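Local coordinates for conserved protein (Methanothermobacter thermautotrophicus, PDB 1I36) that is of unknown function but binds NADP through a Rossmann-type domain and resembles 3-hydroxyacid dehydrogenases in structure, at residues T28-R33 and V46-E51; V59-V64 and V85-I90; F107-I112 and I126-D131. The protein carries 1 engineered substitution. All coordinates share one frame; numbering follows the deposited sequence.

Contact 1 of 3, residues T28-R33 and V46-E51; sequences TSLEGR and VTETSE. With NAP (NADP nicotinamide-adenine-dinucleotide phosphate), chain C.
Thr-28 and Glu-48 form a parallel beta bridge, CA to CA 5.6 Å, at the edge of the Rossmann-type sheet, where strand 47-48 is one of the two outermost strands within the chain and pairs with strand 25-28. Two backbone bonds hold the bridge. Thr-28 N gives its hydrogen to Thr-47 O at 3.1 Å, with an N-H...O angle of 160°, and Thr-49 N returns a bond to Thr-28 O. Past the bridge, water takes over. One molecule joins Ser-29 OG to Thr-49 O; a second accepts from Leu-30 N at 2.8 Å and donates to the same Thr-49 O, so that two waters grip this carbonyl.

The side chains mostly find their polar partners beyond the pair: Thr-28 OG1 bonds Phe-5 O, Thr-49 OG1 bonds Asp-53, and Ser-50, the N-cap of helix 51-55, uses OG on Asp-53 N. Leu-30 lays CD1 against the carboxylate end of Glu-48, 3.5 Å from CD, while Glu-48 OE2 keeps a salt bridge to Arg-42. Methyl meets methyl where Thr-28 CG2 touches Val-46 CG2 at 3.8 Å.

A type II turn from Leu-30 to Arg-33, closed by Arg-33 N on Leu-30 O, leads into the coenzyme site. The Arg-33 chain bends at chi2 (-81°) and again at chi3, bringing one guanidinium face over the adenine, with N3A off toward the rim, and the 2'-phosphate to its edge, a placement consistent with recognition of NADP. Arg-33 NE donates to O2X of the NADP 2'-phosphate at 3.2 Å and, weakly, to its ester oxygen O2B at 3.1 Å.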
loop_
_atom_site.group_PDB
_atom_site.type_symbol
_atom_site.label_atom_id
_atom_site.label_comp_id
_atom_site.label_asym_id
_atom_site.label_seq_id
_atom_site.Cartn_x
_atom_site.Cartn_y
_atom_site.Cartn_z
ATOM N N THR A 28 -6.918 -2.911 -42.267
ATOM C CA THR A 28 -5.512 -2.943 -41.881
ATOM C C THR A 28 -4.674 -3.355 -43.104
ATOM O O THR A 28 -5.219 -3.917 -44.049
ATOM C CB THR A 28 -5.282 -3.964 -40.727
ATOM O OG1 THR A 28 -4.024 -3.698 -40.117
ATOM C CG2 THR A 28 -5.270 -5.380 -41.251
ATOM N N SER A 29 -3.374 -3.047 -43.073
ATOM C CA SER A 29 -2.450 -3.385 -44.151
ATOM C C SER A 29 -1.605 -4.564 -43.715
ATOM O O SER A 29 -0.963 -4.509 -42.668
ATOM C CB SER A 29 -1.545 -2.197 -44.449
ATOM O OG SER A 29 -0.598 -2.519 -45.444
ATOM N N LEU A 30 -1.602 -5.635 -44.508
ATOM C CA LEU A 30 -0.829 -6.837 -44.163
ATOM C C LEU A 30 0.539 -6.971 -44.851
ATOM O O LEU A 30 1.247 -7.959 -44.637
ATOM C CB LEU A 30 -1.652 -8.096 -44.415
ATOM C CG LEU A 30 -2.906 -8.279 -43.553
ATOM C CD1 LEU A 30 -3.676 -9.490 -44.057
ATOM C CD2 LEU A 30 -2.529 -8.457 -42.086
ATOM N N GLU A 31 0.898 -6.002 -45.688
ATOM C CA GLU A 31 2.187 -6.030 -46.372
ATOM C C GLU A 31 3.332 -5.961 -45.342
ATOM O O GLU A 31 3.377 -5.063 -44.485
ATOM C CB GLU A 31 2.278 -4.868 -47.360
ATOM C CG GLU A 31 3.658 -4.681 -48.035
ATOM C CD GLU A 31 4.005 -5.734 -49.107
ATOM O OE1 GLU A 31 5.130 -5.635 -49.655
ATOM O OE2 GLU A 31 3.184 -6.646 -49.408
ATOM N N GLY A 32 4.214 -6.954 -45.389
ATOM C CA GLY A 32 5.338 -7.002 -44.465
ATOM C C GLY A 32 5.034 -7.667 -43.128
ATOM O O GLY A 32 5.935 -7.838 -42.297
ATOM N N ARG A 33 3.773 -8.034 -42.908
ATOM C CA ARG A 33 3.381 -8.673 -41.658
ATOM C C ARG A 33 3.580 -10.188 -41.695
ATOM O O ARG A 33 3.509 -10.821 -42.751
ATOM C CB ARG A 33 1.929 -8.331 -41.305
ATOM C CG ARG A 33 1.634 -6.823 -41.307
ATOM C CD ARG A 33 2.079 -6.102 -40.008
ATOM N NE ARG A 33 3.513 -6.201 -39.731
ATOM C CZ ARG A 33 4.453 -5.391 -40.226
ATOM N NH1 ARG A 33 4.135 -4.393 -41.044
ATOM N NH2 ARG A 33 5.722 -5.573 -39.882
ATOM N N VAL A 46 -11.020 -8.742 -41.410
ATOM C CA VAL A 46 -10.753 -7.335 -41.658
ATOM C C VAL A 46 -10.549 -7.050 -43.132
ATOM O O VAL A 46 -10.197 -7.932 -43.900
ATOM C CB VAL A 46 -9.503 -6.843 -40.881
ATOM C CG1 VAL A 46 -9.726 -6.994 -39.378
ATOM C CG2 VAL A 46 -8.281 -7.618 -41.314
ATOM N N THR A 47 -10.801 -5.814 -43.539
ATOM C CA THR A 47 -10.604 -5.451 -44.925
ATOM C C THR A 47 -9.109 -5.221 -45.133
ATOM O O THR A 47 -8.504 -4.415 -44.438
ATOM C CB THR A 47 -11.406 -4.192 -45.280
ATOM O OG1 THR A 47 -12.808 -4.496 -45.214
ATOM C CG2 THR A 47 -11.051 -3.701 -46.673
ATOM N N GLU A 48 -8.514 -5.976 -46.051
ATOM C CA GLU A 48 -7.090 -5.854 -46.354
ATOM C C GLU A 48 -6.909 -4.751 -47.363
ATOM O O GLU A 48 -7.522 -4.765 -48.425
ATOM C CB GLU A 48 -6.563 -7.192 -46.860
ATOM C CG GLU A 48 -6.648 -8.225 -45.757
ATOM C CD GLU A 48 -6.388 -9.660 -46.197
ATOM O OE1 GLU A 48 -5.703 -9.883 -47.228
ATOM O OE2 GLU A 48 -6.857 -10.566 -45.481
ATOM N N THR A 49 -6.034 -3.805 -47.057
ATOM C CA THR A 49 -5.856 -2.664 -47.933
ATOM C C THR A 49 -4.441 -2.107 -47.889
ATOM O O THR A 49 -3.564 -2.698 -47.278
ATOM C CB THR A 49 -6.863 -1.589 -47.538
ATOM O OG1 THR A 49 -6.846 -0.529 -48.505
ATOM C CG2 THR A 49 -6.523 -1.025 -46.147
ATOM N N SER A 50 -4.208 -0.969 -48.540
ATOM C CA SER A 50 -2.866 -0.389 -48.545
ATOM C C SER A 50 -2.611 0.368 -47.242
ATOM O O SER A 50 -3.549 0.730 -46.526
ATOM C CB SER A 50 -2.680 0.556 -49.735
ATOM O OG SER A 50 -3.390 1.777 -49.559
ATOM N N GLU A 51 -1.339 0.623 -46.966
ATOM C CA GLU A 51 -0.902 1.335 -45.777
ATOM C C GLU A 51 -1.542 2.715 -45.761
ATOM O O GLU A 51 -2.095 3.134 -44.748
ATOM C CB GLU A 51 0.624 1.434 -45.788
ATOM C CG GLU A 51 1.291 2.062 -44.573
ATOM C CD GLU A 51 2.784 2.348 -44.822
ATOM O OE1 GLU A 51 3.390 1.620 -45.640
ATOM O OE2 GLU A 51 3.343 3.295 -44.222
HETATM P PA NAP C . 1.454 -8.471 -30.594
HETATM O O1A NAP C . 2.780 -8.092 -30.142
HETATM O O2A NAP C . 0.315 -9.145 -30.007
HETATM O O5B NAP C . 0.954 -7.488 -31.848
HETATM C C5B NAP C . 1.687 -6.285 -32.485
HETATM C C4B NAP C . 1.517 -6.676 -33.878
HETATM O O4B NAP C . 2.205 -5.347 -34.496
HETATM C C3B NAP C . 2.303 -7.280 -34.620
HETATM O O3B NAP C . 1.163 -7.969 -34.923
HETATM C C2B NAP C . 3.170 -7.135 -35.808
HETATM O O2B NAP C . 3.181 -7.607 -36.975
HETATM C C1B NAP C . 2.913 -5.753 -35.725
HETATM N N9A NAP C . 4.128 -4.949 -35.967
HETATM C C8A NAP C . 5.463 -4.938 -35.548
HETATM N N7A NAP C . 6.156 -4.003 -36.159
HETATM C C5A NAP C . 5.268 -3.366 -37.004
HETATM C C6A NAP C . 5.402 -2.280 -37.930
HETATM N N6A NAP C . 6.567 -1.659 -38.127
HETATM N N1A NAP C . 4.276 -1.881 -38.637
HETATM C C2A NAP C . 3.079 -2.509 -38.455
HETATM N N3A NAP C . 2.881 -3.539 -37.608
HETATM C C4A NAP C . 4.027 -3.918 -36.900
HETATM O O3 NAP C . 1.178 -7.240 -29.501
HETATM P PN NAP C . -0.155 -6.754 -28.566
HETATM O O1N NAP C . -0.240 -7.644 -27.359
HETATM O O2N NAP C . -1.255 -6.764 -29.536
HETATM O O5D NAP C . -0.010 -5.257 -28.072
HETATM C C5D NAP C . 0.057 -4.151 -29.009
HETATM C C4D NAP C . 0.441 -2.901 -28.238
HETATM O O4D NAP C . -0.409 -2.555 -27.103
HETATM C C3D NAP C . 1.868 -2.931 -27.636
HETATM O O3D NAP C . 2.613 -1.675 -27.722
HETATM C C2D NAP C . 1.690 -3.338 -26.212
HETATM O O2D NAP C . 2.729 -2.917 -25.376
HETATM C C1D NAP C . 0.313 -2.721 -25.879
HETATM N N1N NAP C . -0.419 -3.415 -24.807
HETATM C C2N NAP C . -0.767 -4.765 -24.948
HETATM C C3N NAP C . -1.490 -5.341 -23.850
HETATM C C7N NAP C . -1.919 -6.731 -23.865
HETATM O O7N NAP C . -2.554 -7.212 -22.908
HETATM N N7N NAP C . -1.653 -7.550 -24.914
HETATM C C4N NAP C . -1.804 -4.542 -22.729
HETATM C C5N NAP C . -1.453 -3.240 -22.616
HETATM C C6N NAP C . -0.764 -2.675 -23.656
HETATM P P2B NAP C . 4.165 -8.942 -37.110
HETATM O O1X NAP C . 3.533 -10.113 -36.411
HETATM O O2X NAP C . 4.188 -9.064 -38.542
HETATM O O3X NAP C . 5.403 -8.596 -36.444
HETATM O O HOH W 1 -0.681 -3.796 -47.911
HETATM O O HOH W 2 -3.343 -5.607 -46.741
#

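Contact 2 of 3, residues V59-V64 and V85-I90; sequences VVISAV and VDINNI. With NAP (NADP nicotinamide-adenine-dinucleotide phosphate), chain C.
The amide of Asn-88 reaches across to the 59-64 segment just beyond the ends of two parallel strands of the Rossmann-type sheet, and two of its partners lie there. Asn-88 ND2 donates to Ser-62 OG at 3.1 Å, with the hydroxyl only 2° out of the amide plane. Asn-88 OD1 faces Val-64 N at 2.8 Å, but the N-H...O angle of 126° marks that bond as weak. The same Asn-88 OD1 accepts from O3D of the nicotinamide ribose at 2.9 Å, so this one oxygen links the loop to NADP.

Asp-86 holds the amide from within its own segment. Its OD1 takes Asn-88 N in an Asx turn, and weaker bonds run from ND2 to both carboxylate oxygens. With CG beside its own backbone N (chi1 -56°), Asn-88 folds back over Asp-86 while OD1 still meets the ribose. Val-64 crosses Asn-88 at a slant, Val-64 CG2 lying 3.4 Å from Asn-88 OD1, and its other methyl, CG1, packs against the adenine at N3A.

On the sheet face that carries Ile-61 and Val-85, these two side chains lie alongside each other and point the same way, Ile-61 CG1 being 3.9 Å from Val-85 CB. Farther along, Ile-87 CG2 rests on Ala-63 CB at 3.8 Å. The backbone bonds Val-85 N to Val-60 O, Ser-62 N to Val-85 O and Ile-87 N to Ser-62 O fix the parallel register.

The pair closes the beta-alpha-beta unit of strand 59-62, helix 69-77 and strand 83-86; strand 2-6 flanks it through backbone bonds to Ile-61 and Ala-63, and strand 106-112 adjoins strand 83-86, with Ala-110 against Val-85.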
loop_
_atom_site.group_PDB
_atom_site.type_symbol
_atom_site.label_atom_id
_atom_site.label_comp_id
_atom_site.label_asym_id
_atom_site.label_seq_id
_atom_site.Cartn_x
_atom_site.Cartn_y
_atom_site.Cartn_z
ATOM N N VAL A 59 -10.485 7.155 -37.845
ATOM C CA VAL A 59 -9.876 6.674 -36.602
ATOM C C VAL A 59 -8.827 5.628 -36.989
ATOM O O VAL A 59 -9.132 4.622 -37.632
ATOM C CB VAL A 59 -10.894 6.038 -35.594
ATOM C CG1 VAL A 59 -10.151 5.619 -34.296
ATOM C CG2 VAL A 59 -12.020 7.070 -35.229
ATOM N N VAL A 60 -7.587 5.904 -36.604
ATOM C CA VAL A 60 -6.461 5.031 -36.882
ATOM C C VAL A 60 -5.862 4.642 -35.528
ATOM O O VAL A 60 -5.481 5.516 -34.755
ATOM C CB VAL A 60 -5.387 5.784 -37.665
ATOM C CG1 VAL A 60 -4.180 4.852 -37.908
ATOM C CG2 VAL A 60 -5.981 6.267 -39.039
ATOM N N ILE A 61 -5.832 3.350 -35.230
ATOM C CA ILE A 61 -5.294 2.880 -33.955
ATOM C C ILE A 61 -3.959 2.166 -34.186
ATOM O O ILE A 61 -3.874 1.249 -34.997
ATOM C CB ILE A 61 -6.284 1.880 -33.261
ATOM C CG1 ILE A 61 -7.617 2.596 -32.911
ATOM C CG2 ILE A 61 -5.655 1.311 -31.998
ATOM C CD1 ILE A 61 -8.721 1.636 -32.464
ATOM N N SER A 62 -2.937 2.604 -33.454
ATOM C CA SER A 62 -1.593 2.042 -33.523
ATOM C C SER A 62 -1.450 1.074 -32.341
ATOM O O SER A 62 -1.422 1.503 -31.192
ATOM C CB SER A 62 -0.553 3.157 -33.371
ATOM O OG SER A 62 0.754 2.607 -33.290
ATOM N N ALA A 63 -1.365 -0.217 -32.638
ATOM C CA ALA A 63 -1.242 -1.255 -31.627
ATOM C C ALA A 63 -0.120 -2.179 -32.101
ATOM O O ALA A 63 -0.360 -3.309 -32.558
ATOM C CB ALA A 63 -2.560 -2.023 -31.508
ATOM N N VAL A 64 1.082 -1.622 -32.142
ATOM C CA VAL A 64 2.261 -2.360 -32.607
ATOM C C VAL A 64 3.052 -2.763 -31.368
ATOM O O VAL A 64 2.456 -3.244 -30.419
ATOM C CB VAL A 64 3.093 -1.463 -33.572
ATOM C CG1 VAL A 64 2.315 -1.287 -34.863
ATOM C CG2 VAL A 64 3.341 -0.081 -32.940
ATOM N N VAL A 85 -4.873 7.087 -32.546
ATOM C CA VAL A 85 -4.945 6.549 -31.194
ATOM C C VAL A 85 -3.773 5.624 -30.922
ATOM O O VAL A 85 -3.656 4.565 -31.519
ATOM C CB VAL A 85 -6.265 5.786 -31.018
ATOM C CG1 VAL A 85 -6.462 5.373 -29.568
ATOM C CG2 VAL A 85 -7.434 6.692 -31.467
ATOM N N ASP A 86 -2.871 6.065 -30.063
ATOM C CA ASP A 86 -1.709 5.258 -29.737
ATOM C C ASP A 86 -2.003 4.482 -28.442
ATOM O O ASP A 86 -2.198 5.068 -27.372
ATOM C CB ASP A 86 -0.457 6.127 -29.608
ATOM C CG ASP A 86 0.822 5.280 -29.499
ATOM O OD1 ASP A 86 0.933 4.458 -28.568
ATOM O OD2 ASP A 86 1.710 5.416 -30.349
ATOM N N ILE A 87 -1.988 3.159 -28.557
ATOM C CA ILE A 87 -2.298 2.318 -27.417
ATOM C C ILE A 87 -1.088 1.477 -27.000
ATOM O O ILE A 87 -1.195 0.583 -26.177
ATOM C CB ILE A 87 -3.565 1.463 -27.717
ATOM C CG1 ILE A 87 -4.271 1.063 -26.428
ATOM C CG2 ILE A 87 -3.213 0.241 -28.583
ATOM C CD1 ILE A 87 -5.731 0.585 -26.674
ATOM N N ASN A 88 0.089 1.873 -27.466
ATOM C CA ASN A 88 1.308 1.141 -27.140
ATOM C C ASN A 88 1.844 1.412 -25.728
ATOM O O ASN A 88 1.661 2.495 -25.164
ATOM C CB ASN A 88 2.395 1.421 -28.169
ATOM C CG ASN A 88 1.948 1.115 -29.585
ATOM O OD1 ASN A 88 1.753 -0.036 -29.946
ATOM N ND2 ASN A 88 1.757 2.159 -30.384
ATOM N N ASN A 89 2.540 0.432 -25.170
ATOM C CA ASN A 89 3.100 0.612 -23.834
ATOM C C ASN A 89 4.418 1.346 -23.932
ATOM O O ASN A 89 5.472 0.725 -23.974
ATOM C CB ASN A 89 3.296 -0.730 -23.108
ATOM C CG ASN A 89 3.806 -0.547 -21.682
ATOM O OD1 ASN A 89 3.483 0.448 -21.011
ATOM N ND2 ASN A 89 4.644 -1.486 -21.224
ATOM N N ILE A 90 4.339 2.680 -24.050
ATOM C CA ILE A 90 5.499 3.545 -24.120
ATOM C C ILE A 90 5.388 4.611 -23.029
ATOM O O ILE A 90 4.314 4.877 -22.508
ATOM C CB ILE A 90 5.657 4.218 -25.523
ATOM C CG1 ILE A 90 4.318 4.833 -25.997
ATOM C CG2 ILE A 90 6.139 3.169 -26.534
ATOM C CD1 ILE A 90 4.442 5.666 -27.314
HETATM P PA NAP C . 1.454 -8.471 -30.594
HETATM O O1A NAP C . 2.780 -8.092 -30.142
HETATM O O2A NAP C . 0.315 -9.145 -30.007
HETATM O O5B NAP C . 0.954 -7.488 -31.848
HETATM C C5B NAP C . 1.687 -6.285 -32.485
HETATM C C4B NAP C . 1.517 -6.676 -33.878
HETATM O O4B NAP C . 2.205 -5.347 -34.496
HETATM C C3B NAP C . 2.303 -7.280 -34.620
HETATM O O3B NAP C . 1.163 -7.969 -34.923
HETATM C C2B NAP C . 3.170 -7.135 -35.808
HETATM O O2B NAP C . 3.181 -7.607 -36.975
HETATM C C1B NAP C . 2.913 -5.753 -35.725
HETATM N N9A NAP C . 4.128 -4.949 -35.967
HETATM C C8A NAP C . 5.463 -4.938 -35.548
HETATM N N7A NAP C . 6.156 -4.003 -36.159
HETATM C C5A NAP C . 5.268 -3.366 -37.004
HETATM C C6A NAP C . 5.402 -2.280 -37.930
HETATM N N6A NAP C . 6.567 -1.659 -38.127
HETATM N N1A NAP C . 4.276 -1.881 -38.637
HETATM C C2A NAP C . 3.079 -2.509 -38.455
HETATM N N3A NAP C . 2.881 -3.539 -37.608
HETATM C C4A NAP C . 4.027 -3.918 -36.900
HETATM O O3 NAP C . 1.178 -7.240 -29.501
HETATM P PN NAP C . -0.155 -6.754 -28.566
HETATM O O1N NAP C . -0.240 -7.644 -27.359
HETATM O O2N NAP C . -1.255 -6.764 -29.536
HETATM O O5D NAP C . -0.010 -5.257 -28.072
HETATM C C5D NAP C . 0.057 -4.151 -29.009
HETATM C C4D NAP C . 0.441 -2.901 -28.238
HETATM O O4D NAP C . -0.409 -2.555 -27.103
HETATM C C3D NAP C . 1.868 -2.931 -27.636
HETATM O O3D NAP C . 2.613 -1.675 -27.722
HETATM C C2D NAP C . 1.690 -3.338 -26.212
HETATM O O2D NAP C . 2.729 -2.917 -25.376
HETATM C C1D NAP C . 0.313 -2.721 -25.879
HETATM N N1N NAP C . -0.419 -3.415 -24.807
HETATM C C2N NAP C . -0.767 -4.765 -24.948
HETATM C C3N NAP C . -1.490 -5.341 -23.850
HETATM C C7N NAP C . -1.919 -6.731 -23.865
HETATM O O7N NAP C . -2.554 -7.212 -22.908
HETATM N N7N NAP C . -1.653 -7.550 -24.914
HETATM C C4N NAP C . -1.804 -4.542 -22.729
HETATM C C5N NAP C . -1.453 -3.240 -22.616
HETATM C C6N NAP C . -0.764 -2.675 -23.656
HETATM P P2B NAP C . 4.165 -8.942 -37.110
HETATM O O1X NAP C . 3.533 -10.113 -36.411
HETATM O O2X NAP C . 4.188 -9.064 -38.542
HETATM O O3X NAP C . 5.403 -8.596 -36.444
#

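Contact 3 of 3, residues F107-I112 and I126-D131; sequences FVDAAI and IASGRD
Asp-109 and Ser-128 face each other as an antiparallel hydrogen-bonded pair, as do Ala-111 and Ile-126, with Ala-110 and Ala-127 forming the non-hydrogen-bonded pair between them. Here the parallel order of the Rossmann-type sheet changes to antiparallel. Four backbone bonds secure this pairing; Ala-111 N to Ile-126 O is the shortest at 2.7 Å, and Asp-109 and Ser-128 bond each other in both directions. Between them Ala-110 CA comes within 4.2 Å of Ala-127 CA. Ala-127 CA also offers a C-H...O contact to Asp-109 O.

Van der Waals packing occupies both faces. Val-108 straddles its neighbours: Val-108 CG1, anti to the backbone N (chi1 177°), touches Ala-127 CB at 3.7 Å, while Val-108 CG2 meets Asp-131 O at 3.5 Å. Cutting this valine back to an alanine would probably open a gap beside Ala-127 and leave Asp-131 without that packing. On the other face, Ala-111 CB lies 4.0 Å from Ile-126 CG1.

Polar side chains look beyond the pair, Asp-109 OD1 to Ser-156 OG and Ser-128 OG to Glu-151 O and Ala-155 N. One water bridges Phe-107 O, Asp-131 N and Asp-131 OD2.

Strand 124-128 lies between strand 106-112, to which it runs antiparallel, and strand 144-147, to which it runs parallel; helix 154-182 covers the face with Ala-111 and Ile-126, and Phe-107 packs on helix 92-101.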
loop_
_atom_site.group_PDB
_atom_site.type_symbol
_atom_site.label_atom_id
_atom_site.label_comp_id
_atom_site.label_asym_id
_atom_site.label_seq_id
_atom_site.Cartn_x
_atom_site.Cartn_y
_atom_site.Cartn_z
ATOM N N PHE A 107 -4.315 13.559 -31.962
ATOM C CA PHE A 107 -3.666 12.410 -31.338
ATOM C C PHE A 107 -4.362 12.103 -30.023
ATOM O O PHE A 107 -4.626 13.000 -29.242
ATOM C CB PHE A 107 -2.202 12.726 -31.052
ATOM C CG PHE A 107 -1.437 11.567 -30.455
ATOM C CD1 PHE A 107 -1.480 11.316 -29.093
ATOM C CD2 PHE A 107 -0.632 10.781 -31.246
ATOM C CE1 PHE A 107 -0.705 10.286 -28.523
ATOM C CE2 PHE A 107 0.158 9.741 -30.681
ATOM C CZ PHE A 107 0.110 9.515 -29.319
ATOM N N VAL A 108 -4.573 10.822 -29.757
ATOM C CA VAL A 108 -5.183 10.365 -28.508
ATOM C C VAL A 108 -4.279 9.344 -27.830
ATOM O O VAL A 108 -3.839 8.384 -28.464
ATOM C CB VAL A 108 -6.560 9.685 -28.784
ATOM C CG1 VAL A 108 -7.160 9.126 -27.453
ATOM C CG2 VAL A 108 -7.543 10.756 -29.353
ATOM N N ASP A 109 -3.964 9.586 -26.559
ATOM C CA ASP A 109 -3.124 8.647 -25.775
ATOM C C ASP A 109 -4.151 7.687 -25.141
ATOM O O ASP A 109 -4.931 8.125 -24.309
ATOM C CB ASP A 109 -2.413 9.463 -24.688
ATOM C CG ASP A 109 -1.622 8.617 -23.718
ATOM O OD1 ASP A 109 -1.458 7.395 -23.949
ATOM O OD2 ASP A 109 -1.168 9.189 -22.707
ATOM N N ALA A 110 -4.234 6.434 -25.601
ATOM C CA ALA A 110 -5.179 5.483 -24.979
ATOM C C ALA A 110 -4.319 4.551 -24.122
ATOM O O ALA A 110 -3.231 4.191 -24.533
ATOM C CB ALA A 110 -5.906 4.670 -26.062
ATOM N N ALA A 111 -4.807 4.139 -22.955
ATOM C CA ALA A 111 -4.039 3.228 -22.093
ATOM C C ALA A 111 -4.985 2.128 -21.605
ATOM O O ALA A 111 -6.045 2.414 -21.023
ATOM C CB ALA A 111 -3.440 3.990 -20.890
ATOM N N ILE A 112 -4.580 0.887 -21.846
ATOM C CA ILE A 112 -5.340 -0.299 -21.467
ATOM C C ILE A 112 -5.113 -0.497 -19.965
ATOM O O ILE A 112 -3.972 -0.608 -19.514
ATOM C CB ILE A 112 -4.852 -1.528 -22.264
ATOM C CG1 ILE A 112 -5.278 -1.356 -23.734
ATOM C CG2 ILE A 112 -5.505 -2.821 -21.714
ATOM C CD1 ILE A 112 -4.743 -2.443 -24.696
ATOM N N ILE A 126 -8.450 4.002 -20.789
ATOM C CA ILE A 126 -8.590 5.430 -20.486
ATOM C C ILE A 126 -7.892 6.171 -21.643
ATOM O O ILE A 126 -6.932 5.653 -22.228
ATOM C CB ILE A 126 -8.040 5.826 -19.091
ATOM C CG1 ILE A 126 -6.557 5.489 -18.977
ATOM C CG2 ILE A 126 -8.867 5.095 -17.972
ATOM C CD1 ILE A 126 -5.890 6.093 -17.689
ATOM N N ALA A 127 -8.378 7.365 -21.970
ATOM C CA ALA A 127 -7.834 8.125 -23.103
ATOM C C ALA A 127 -7.720 9.602 -22.767
ATOM O O ALA A 127 -8.595 10.184 -22.104
ATOM C CB ALA A 127 -8.758 7.915 -24.346
ATOM N N SER A 128 -6.633 10.212 -23.245
ATOM C CA SER A 128 -6.389 11.617 -22.966
ATOM C C SER A 128 -6.032 12.368 -24.244
ATOM O O SER A 128 -5.519 11.780 -25.194
ATOM C CB SER A 128 -5.300 11.759 -21.898
ATOM O OG SER A 128 -4.005 11.445 -22.406
ATOM N N GLY A 129 -6.298 13.676 -24.242
ATOM C CA GLY A 129 -6.035 14.506 -25.414
ATOM C C GLY A 129 -7.326 15.225 -25.769
ATOM O O GLY A 129 -8.425 14.793 -25.372
ATOM N N ARG A 130 -7.216 16.269 -26.596
ATOM C CA ARG A 130 -8.368 17.082 -27.012
ATOM C C ARG A 130 -9.402 16.299 -27.765
ATOM O O ARG A 130 -10.593 16.620 -27.737
ATOM C CB ARG A 130 -7.938 18.256 -27.916
ATOM C CG ARG A 130 -7.035 19.246 -27.285
ATOM C CD ARG A 130 -6.806 20.446 -28.246
ATOM N NE ARG A 130 -8.048 21.151 -28.555
ATOM C CZ ARG A 130 -8.666 21.065 -29.723
ATOM N NH1 ARG A 130 -8.153 20.314 -30.681
ATOM N NH2 ARG A 130 -9.771 21.759 -29.945
ATOM N N ASP A 131 -8.928 15.318 -28.503
ATOM C CA ASP A 131 -9.787 14.466 -29.294
ATOM C C ASP A 131 -10.179 13.167 -28.603
ATOM O O ASP A 131 -10.722 12.263 -29.257
ATOM C CB ASP A 131 -9.062 14.135 -30.587
ATOM C CG ASP A 131 -8.670 15.398 -31.358
ATOM O OD1 ASP A 131 -9.565 15.963 -32.013
ATOM O OD2 ASP A 131 -7.495 15.835 -31.242
HETATM O O HOH W 3 -6.004 15.198 -29.038
#

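In the fold
All three contacts belong to one sheet, but at different depths. Contact 1 sits at its edge, partly buried, and is held by two backbone bonds and bridging waters, most of its polar side chains turning to partners beyond it. Contacts 2 and 3 are buried, carry denser backbone bonding and more apolar packing, and adjoin: Asp-86 N lies 3.0 Å from Val-108 O, a probable hydrogen bond, and Ile-87 packs on Ile-112. Contacts 1 and 2, with centres about 16 Å apart, do not touch, yet both reach NADP, one at the 2'-phosphate and adenine, the other chiefly at the nicotinamide ribose. Parallel pairing in these two gives way to antiparallel pairing in contact 3.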